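Local coordinates for protein ditrans,polycis-undecaprenyl-diphosphate synthase ((2E,6E)-farnesyl-diphosphate specific) (Acinetobacter baumannii, PDB 6ACS) that probably condenses isopentenyl diphosphate units onto farnesyl diphosphate to make undecaprenyl diphosphate, the lipid carrier precursor for bacterial cell-wall synthesis, at residues A14-G19 and S194-W199; F95-R100 and E127-T132. All coordinates share one frame; numbering follows the deposited sequence.

Interaction 1: residues A14-G19 and S194-W199; sequences AIIMDG and SNFLLW
The carboxylate of Asp18, just beyond the strand whose Ile16 packs on Phe196, is gripped at both oxygens: OD2 by a salt bridge to Arg186 NH2, OD1 by a hydrogen bond with the backbone N of Asn20. Arg186 also reaches across to 194-199 through a hydrogen bond between its NH1 and Ser194 OG, so one guanidinium links the two segments. This is the C-terminal end of a central strand in the parallel sheet of the UPP synthase fold, where Asp18 is the predicted catalytic and magnesium-binding residue and Arg186 and Ser194 are predicted substrate ligands. Behind these polar groups the direct contact is buried and apolar, with no hydrogen bond across it. With CG anti to N (chi1 -178°), the Phe196 side chain runs alongside Ile16 in the opposite direction, bringing CD2 to 3.5 Å from Ile16 CG1. Ile16 carries CG1 beside its backbone N (chi1 -61°), which also lets CD1 reach back to 4.0 Å from Phe196 CB. Farther along the ring, Phe196 CE2 meets Ala14 CB at 3.8 Å and passes Ile15 O at 4.0 Å. The ring also stacks with that of Phe60. Leu197, the centre of an inverse gamma turn, holds CG over the centre of the Phe196 ring, 3.6 Å above its plane. The loop also meets the second subunit, Asn195 through backbone hydrogen bonds and Leu198 by packing on Ala202 of that chain. Leu197 CD1 completes the apolar patch, 3.7 Å from Ala14 CB.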
ATOM      1  N   ALA B  14      -5.479   7.346   9.211  1.00 19.65           N
ATOM      2  CA  ALA B  14      -4.099   7.772   9.046  1.00 19.24           C
ATOM      3  C   ALA B  14      -4.093   9.049   8.230  1.00 21.42           C
ATOM      4  O   ALA B  14      -4.912   9.209   7.331  1.00 21.22           O
ATOM      5  CB  ALA B  14      -3.255   6.704   8.348  1.00 18.61           C
ATOM      6  N   ILE B  15      -3.162   9.958   8.528  1.00 22.72           N
ATOM      7  CA  ILE B  15      -3.094  11.239   7.823  1.00 19.13           C
ATOM      8  C   ILE B  15      -1.659  11.544   7.412  1.00 23.52           C
ATOM      9  O   ILE B  15      -0.749  11.542   8.252  1.00 23.96           O
ATOM     10  CB  ILE B  15      -3.636  12.401   8.676  1.00 22.75           C
ATOM     11  CG1 ILE B  15      -5.029  12.072   9.208  1.00 23.05           C
ATOM     12  CG2 ILE B  15      -3.673  13.683   7.833  1.00 22.40           C
ATOM     13  CD1 ILE B  15      -5.642  13.206  10.055  1.00 25.51           C
ATOM     14  N   ILE B  16      -1.470  11.840   6.129  1.00 20.83           N
ATOM     15  CA  ILE B  16      -0.236  12.426   5.617  1.00 21.69           C
ATOM     16  C   ILE B  16      -0.460  13.926   5.584  1.00 27.87           C
ATOM     17  O   ILE B  16      -1.247  14.426   4.770  1.00 24.64           O
ATOM     18  CB  ILE B  16       0.099  11.891   4.225  1.00 24.63           C
ATOM     19  CG1 ILE B  16       0.309  10.380   4.297  1.00 22.81           C
ATOM     20  CG2 ILE B  16       1.343  12.579   3.661  1.00 24.93           C
ATOM     21  CD1 ILE B  16       0.505   9.779   2.907  1.00 26.01           C
ATOM     22  N   MET B  17       0.205  14.626   6.496  1.00 26.16           N
ATOM     23  CA  MET B  17       0.044  16.062   6.692  1.00 30.18           C
ATOM     24  C   MET B  17       1.039  16.736   5.758  1.00 36.61           C
ATOM     25  O   MET B  17       2.239  16.782   6.042  1.00 42.15           O
ATOM     26  CB  MET B  17       0.303  16.415   8.154  1.00 27.93           C
ATOM     27  CG  MET B  17      -0.537  15.611   9.149  1.00 30.73           C
ATOM     28  SD  MET B  17      -0.138  15.950  10.890  1.00 35.49           S
ATOM     29  CE  MET B  17       1.501  15.243  11.028  1.00 34.13           C
ATOM     30  N   ASP B  18       0.546  17.285   4.651  1.00 29.99           N
ATOM     31  CA  ASP B  18       1.411  17.864   3.632  1.00 29.83           C
ATOM     32  C   ASP B  18       0.884  19.241   3.257  1.00 34.87           C
ATOM     33  O   ASP B  18      -0.317  19.420   3.043  1.00 29.71           O
ATOM     34  CB  ASP B  18       1.471  16.940   2.402  1.00 30.84           C
ATOM     35  CG  ASP B  18       2.450  17.416   1.349  1.00 43.31           C
ATOM     36  OD1 ASP B  18       3.324  18.261   1.663  1.00 46.29           O
ATOM     37  OD2 ASP B  18       2.332  16.936   0.197  1.00 45.82           O
ATOM     38  N   GLY B  19       1.807  20.190   3.109  1.00 48.46           N
ATOM     39  CA  GLY B  19       1.468  21.574   2.848  1.00 66.28           C
ATOM     40  C   GLY B  19       2.287  22.251   1.770  1.00 85.50           C
ATOM     41  O   GLY B  19       2.162  23.465   1.577  1.00 89.12           O
ATOM     42  N   SER B 194       3.273   7.855  -0.823  1.00 22.20           N
ATOM     43  CA  SER B 194       4.621   8.329  -0.505  1.00 26.97           C
ATOM     44  C   SER B 194       5.246   7.563   0.663  1.00 28.52           C
ATOM     45  O   SER B 194       5.776   8.152   1.607  1.00 27.94           O
ATOM     46  CB  SER B 194       4.615   9.827  -0.215  1.00 28.24           C
ATOM     47  OG  SER B 194       4.192  10.556  -1.355  1.00 32.70           O
ATOM     48  N   ASN B 195       5.202   6.238   0.578  1.00 24.30           N
ATOM     49  CA  ASN B 195       5.992   5.406   1.486  1.00 22.76           C
ATOM     50  C   ASN B 195       5.574   5.615   2.943  1.00 25.31           C
ATOM     51  O   ASN B 195       6.402   5.625   3.859  1.00 26.29           O
ATOM     52  CB  ASN B 195       7.484   5.687   1.311  1.00 24.23           C
ATOM     53  CG  ASN B 195       8.350   4.669   2.024  1.00 26.29           C
ATOM     54  OD1 ASN B 195       7.983   3.500   2.136  1.00 25.64           O
ATOM     55  ND2 ASN B 195       9.482   5.118   2.541  1.00 27.90           N
ATOM     56  N   PHE B 196       4.273   5.738   3.172  1.00 24.87           N
ATOM     57  CA  PHE B 196       3.810   5.820   4.549  1.00 25.57           C
ATOM     58  C   PHE B 196       3.438   4.381   4.904  1.00 34.09           C
ATOM     59  O   PHE B 196       4.238   3.479   4.637  1.00 39.43           O
ATOM     60  CB  PHE B 196       2.705   6.899   4.656  1.00 21.97           C
ATOM     61  CG  PHE B 196       2.154   7.139   6.057  1.00 22.82           C
ATOM     62  CD1 PHE B 196       2.967   7.133   7.173  1.00 23.94           C
ATOM     63  CD2 PHE B 196       0.833   7.528   6.210  1.00 26.27           C
ATOM     64  CE1 PHE B 196       2.439   7.372   8.442  1.00 27.76           C
ATOM     65  CE2 PHE B 196       0.297   7.809   7.479  1.00 24.97           C
ATOM     66  CZ  PHE B 196       1.097   7.728   8.590  1.00 25.31           C
ATOM     67  N   LEU B 197       2.251   4.128   5.437  1.00 30.75           N
ATOM     68  CA  LEU B 197       1.826   2.827   5.994  1.00 25.55           C
ATOM     69  C   LEU B 197       1.427   1.766   4.958  1.00 27.99           C
ATOM     70  O   LEU B 197       0.268   1.345   4.872  1.00 30.20           O
ATOM     71  CB  LEU B 197       0.653   3.076   6.913  1.00 19.23           C
ATOM     72  CG  LEU B 197       0.894   3.988   8.099  1.00 23.75           C
ATOM     73  CD1 LEU B 197      -0.458   4.280   8.773  1.00 26.60           C
ATOM     74  CD2 LEU B 197       1.840   3.289   9.057  1.00 23.88           C
ATOM     75  N   LEU B 198       2.419   1.254   4.234  1.00 22.47           N
ATOM     76  CA  LEU B 198       2.135   0.376   3.094  1.00 20.55           C
ATOM     77  C   LEU B 198       1.459  -0.927   3.521  1.00 24.72           C
ATOM     78  O   LEU B 198       0.420  -1.321   2.968  1.00 22.67           O
ATOM     79  CB  LEU B 198       3.441   0.062   2.360  1.00 21.37           C
ATOM     80  CG  LEU B 198       4.227   1.293   1.921  1.00 23.88           C
ATOM     81  CD1 LEU B 198       5.574   0.848   1.328  1.00 22.58           C
ATOM     82  CD2 LEU B 198       3.440   2.164   0.925  1.00 22.76           C
ATOM     83  N   TRP B 199       2.041  -1.623   4.496  1.00 21.64           N
ATOM     84  CA  TRP B 199       1.434  -2.864   4.973  1.00 22.14           C
ATOM     85  C   TRP B 199       0.079  -2.594   5.615  1.00 22.74           C
ATOM     86  O   TRP B 199      -0.910  -3.283   5.329  1.00 23.50           O
ATOM     87  CB  TRP B 199       2.391  -3.547   5.958  1.00 19.78           C
ATOM     88  CG  TRP B 199       1.903  -4.854   6.536  1.00 19.38           C
ATOM     89  CD1 TRP B 199       1.071  -5.021   7.621  1.00 21.20           C
ATOM     90  CD2 TRP B 199       2.236  -6.168   6.081  1.00 21.09           C
ATOM     91  NE1 TRP B 199       0.856  -6.368   7.851  1.00 23.36           N
ATOM     92  CE2 TRP B 199       1.574  -7.089   6.924  1.00 22.06           C
ATOM     93  CE3 TRP B 199       3.042  -6.661   5.042  1.00 20.54           C
ATOM     94  CZ2 TRP B 199       1.688  -8.464   6.756  1.00 19.89           C
ATOM     95  CZ3 TRP B 199       3.150  -8.026   4.893  1.00 19.21           C
ATOM     96  CH2 TRP B 199       2.477  -8.905   5.727  1.00 19.71           C
TER

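Interaction 2: residues F95-R100 and E127-T132; sequences FNIALR and EAMTLT
Residues 98-100 and 130-132 run as neighbouring parallel strands, the axes of these short segments inclined by 28° and joined by Ala98 N to Met129 O, Leu131 N to Ala98 O and Arg100 N to Leu131 O, each 2.9 Å. Just before the strands, Ala128 N donates to Asn96 O (3.0 Å), while Glu127 N donates a long hydrogen bond (3.3 Å) to Asn96 OD1, arriving from above the amide plane, 55° out of it. With CG anti to N (chi1 -161°), the Asn96 side chain extends to the backbone of Glu127. On one face Ile97 lies side by side with Met129 and across Leu131: Ile97 CG2 rests 3.7 Å from Leu131 CB, and Ile97 CD1 is 4.1 Å from Met129 CE. The other face carries Ala98, Thr130, Arg100 and Thr132; Thr132 OG1 sits 3.6 Å from Arg100 CB, and the guanidinium forms a salt bridge with Asp177. Helix 110-123 makes the crossover of this beta-alpha-beta unit. Asn96 closes helix 71-95 with a Schellman motif, and that helix and 42-52 pack on the Ile97-Met129-Leu131 face, while strand 56-61 flanks 129-134 on its other edge.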
ATOM      1  N   PHE B  95      -8.139  13.461  27.512  1.00 53.22           N
ATOM      2  CA  PHE B  95      -9.039  12.734  26.624  1.00 54.14           C
ATOM      3  C   PHE B  95      -8.847  11.219  26.669  1.00 48.54           C
ATOM      4  O   PHE B  95      -9.477  10.508  25.880  1.00 43.33           O
ATOM      5  CB  PHE B  95      -8.881  13.239  25.187  1.00 59.48           C
ATOM      6  CG  PHE B  95      -9.389  14.639  24.978  1.00 66.44           C
ATOM      7  CD1 PHE B  95     -10.736  14.876  24.753  1.00 69.20           C
ATOM      8  CD2 PHE B  95      -8.518  15.719  25.007  1.00 69.23           C
ATOM      9  CE1 PHE B  95     -11.207  16.165  24.564  1.00 70.88           C
ATOM     10  CE2 PHE B  95      -8.981  17.010  24.816  1.00 71.30           C
ATOM     11  CZ  PHE B  95     -10.328  17.232  24.593  1.00 72.06           C
ATOM     12  N   ASN B  96      -8.025  10.712  27.590  1.00 38.29           N
ATOM     13  CA  ASN B  96      -7.791   9.273  27.748  1.00 41.65           C
ATOM     14  C   ASN B  96      -7.234   8.666  26.455  1.00 38.62           C
ATOM     15  O   ASN B  96      -7.688   7.614  25.985  1.00 39.91           O
ATOM     16  CB  ASN B  96      -9.065   8.553  28.199  1.00 45.60           C
ATOM     17  CG  ASN B  96      -8.781   7.186  28.805  1.00 53.77           C
ATOM     18  OD1 ASN B  96      -9.446   6.200  28.482  1.00 58.92           O
ATOM     19  ND2 ASN B  96      -7.789   7.122  29.684  1.00 56.58           N
ATOM     20  N   ILE B  97      -6.227   9.340  25.895  1.00 30.76           N
ATOM     21  CA  ILE B  97      -5.552   8.941  24.659  1.00 30.97           C
ATOM     22  C   ILE B  97      -4.166   8.424  25.009  1.00 32.96           C
ATOM     23  O   ILE B  97      -3.454   9.043  25.804  1.00 31.52           O
ATOM     24  CB  ILE B  97      -5.407  10.115  23.680  1.00 33.83           C
ATOM     25  CG1 ILE B  97      -6.767  10.671  23.288  1.00 39.45           C
ATOM     26  CG2 ILE B  97      -4.631   9.672  22.411  1.00 33.29           C
ATOM     27  CD1 ILE B  97      -6.651  12.003  22.613  1.00 38.37           C
ATOM     28  N   ALA B  98      -3.789   7.294  24.421  1.00 30.29           N
ATOM     29  CA  ALA B  98      -2.444   6.746  24.562  1.00 32.13           C
ATOM     30  C   ALA B  98      -1.581   7.252  23.416  1.00 33.74           C
ATOM     31  O   ALA B  98      -1.984   7.173  22.252  1.00 32.17           O
ATOM     32  CB  ALA B  98      -2.479   5.217  24.561  1.00 30.81           C
ATOM     33  N   LEU B  99      -0.389   7.742  23.743  1.00 31.11           N
ATOM     34  CA  LEU B  99       0.550   8.219  22.738  1.00 30.34           C
ATOM     35  C   LEU B  99       1.531   7.116  22.359  1.00 31.83           C
ATOM     36  O   LEU B  99       2.048   6.400  23.226  1.00 34.03           O
ATOM     37  CB  LEU B  99       1.311   9.433  23.269  1.00 36.88           C
ATOM     38  CG  LEU B  99       2.099  10.299  22.293  0.51 36.07           C
ATOM     39  CD1 LEU B  99       1.241  10.689  21.101  0.51 34.15           C
ATOM     40  CD2 LEU B  99       2.600  11.530  23.022  0.51 36.62           C
ATOM     41  N   ARG B 100       1.800   6.995  21.057  1.00 25.85           N
ATOM     42  CA  ARG B 100       2.739   6.012  20.540  1.00 27.89           C
ATOM     43  C   ARG B 100       3.580   6.661  19.449  1.00 23.05           C
ATOM     44  O   ARG B 100       3.151   7.622  18.809  1.00 27.51           O
ATOM     45  CB  ARG B 100       1.977   4.792  19.996  1.00 32.31           C
ATOM     46  CG  ARG B 100       2.856   3.615  19.651  0.51 36.18           C
ATOM     47  CD  ARG B 100       2.061   2.436  19.089  0.51 35.61           C
ATOM     48  NE  ARG B 100       1.091   1.889  20.031  0.51 35.24           N
ATOM     49  CZ  ARG B 100       0.536   0.686  19.914  0.51 33.75           C
ATOM     50  NH1 ARG B 100       0.865  -0.102  18.896  0.51 31.71           N
ATOM     51  NH2 ARG B 100      -0.347   0.269  20.812  0.51 33.09           N
ATOM     52  N   GLU B 127      -7.026   4.235  27.470  1.00 69.47           N
ATOM     53  CA  GLU B 127      -7.552   3.155  26.653  1.00 67.26           C
ATOM     54  C   GLU B 127      -8.641   3.574  25.669  1.00 54.20           C
ATOM     55  O   GLU B 127      -9.230   2.700  25.027  1.00 55.65           O
ATOM     56  CB  GLU B 127      -8.073   2.048  27.576  1.00 78.51           C
ATOM     57  CG  GLU B 127      -9.108   2.547  28.576  1.00 87.68           C
ATOM     58  CD  GLU B 127     -10.532   2.411  28.064  1.00 95.69           C
ATOM     59  OE1 GLU B 127     -10.753   1.617  27.122  1.00 97.49           O
ATOM     60  OE2 GLU B 127     -11.427   3.110  28.590  1.00 98.82           O
ATOM     61  N   ALA B 128      -8.919   4.869  25.492  1.00 43.72           N
ATOM     62  CA  ALA B 128     -10.005   5.197  24.573  1.00 38.64           C
ATOM     63  C   ALA B 128      -9.557   5.303  23.122  1.00 38.21           C
ATOM     64  O   ALA B 128     -10.337   4.980  22.217  1.00 38.35           O
ATOM     65  CB  ALA B 128     -10.666   6.518  24.970  1.00 39.88           C
ATOM     66  N   MET B 129      -8.327   5.734  22.879  1.00 31.99           N
ATOM     67  CA  MET B 129      -7.833   5.891  21.516  1.00 26.51           C
ATOM     68  C   MET B 129      -6.320   5.898  21.589  1.00 26.91           C
ATOM     69  O   MET B 129      -5.753   6.251  22.622  1.00 30.77           O
ATOM     70  CB  MET B 129      -8.339   7.178  20.861  1.00 30.06           C
ATOM     71  CG  MET B 129      -8.002   7.275  19.384  1.00 33.88           C
ATOM     72  SD  MET B 129      -8.615   8.794  18.626  1.00 39.02           S
ATOM     73  CE  MET B 129      -7.375   9.980  19.136  1.00 36.09           C
ATOM     74  N   THR B 130      -5.677   5.458  20.512  1.00 27.35           N
ATOM     75  CA  THR B 130      -4.233   5.560  20.369  1.00 28.10           C
ATOM     76  C   THR B 130      -3.908   6.585  19.293  1.00 28.44           C
ATOM     77  O   THR B 130      -4.382   6.473  18.156  1.00 27.69           O
ATOM     78  CB  THR B 130      -3.614   4.211  20.026  1.00 28.56           C
ATOM     79  OG1 THR B 130      -3.836   3.313  21.114  1.00 28.85           O
ATOM     80  CG2 THR B 130      -2.110   4.365  19.774  1.00 26.88           C
ATOM     81  N   LEU B 131      -3.104   7.573  19.656  1.00 25.87           N
ATOM     82  CA  LEU B 131      -2.549   8.540  18.726  1.00 25.63           C
ATOM     83  C   LEU B 131      -1.088   8.169  18.474  1.00 23.72           C
ATOM     84  O   LEU B 131      -0.276   8.160  19.403  1.00 25.32           O
ATOM     85  CB  LEU B 131      -2.662   9.960  19.286  1.00 25.01           C
ATOM     86  CG  LEU B 131      -1.923  11.057  18.500  1.00 23.39           C
ATOM     87  CD1 LEU B 131      -2.487  11.175  17.096  1.00 25.63           C
ATOM     88  CD2 LEU B 131      -2.030  12.399  19.218  1.00 27.66           C
ATOM     89  N   THR B 132      -0.765   7.832  17.232  1.00 22.49           N
ATOM     90  CA  THR B 132       0.594   7.450  16.867  1.00 22.12           C
ATOM     91  C   THR B 132       1.213   8.533  15.999  1.00 24.59           C
ATOM     92  O   THR B 132       0.613   8.958  15.000  1.00 24.30           O
ATOM     93  CB  THR B 132       0.609   6.111  16.129  1.00 22.97           C
ATOM     94  OG1 THR B 132       0.088   5.095  17.001  1.00 25.09           O
ATOM     95  CG2 THR B 132       2.050   5.747  15.724  1.00 22.71           C
TER

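From the N terminus, the chain first lays down strand 12-17, which runs into the predicted catalytic loop. It then adds strand 56-61, and after the long helix 71-95 it forms strand 97-102 at the sheet edge. Interaction 2 closes a short loop when the chain, after helix 110-123, lays strand 129-134 beside 97-102. This loop is nested within the far larger one that interaction 1 closes, when the chain after strand 183-186 brings residues 194-199 back to strand 12-17. The centres lie about 19 Å apart, without touching, but both reach the same parallel sheet: interaction 2 builds its edge, whereas interaction 1 ties a late loop to its middle.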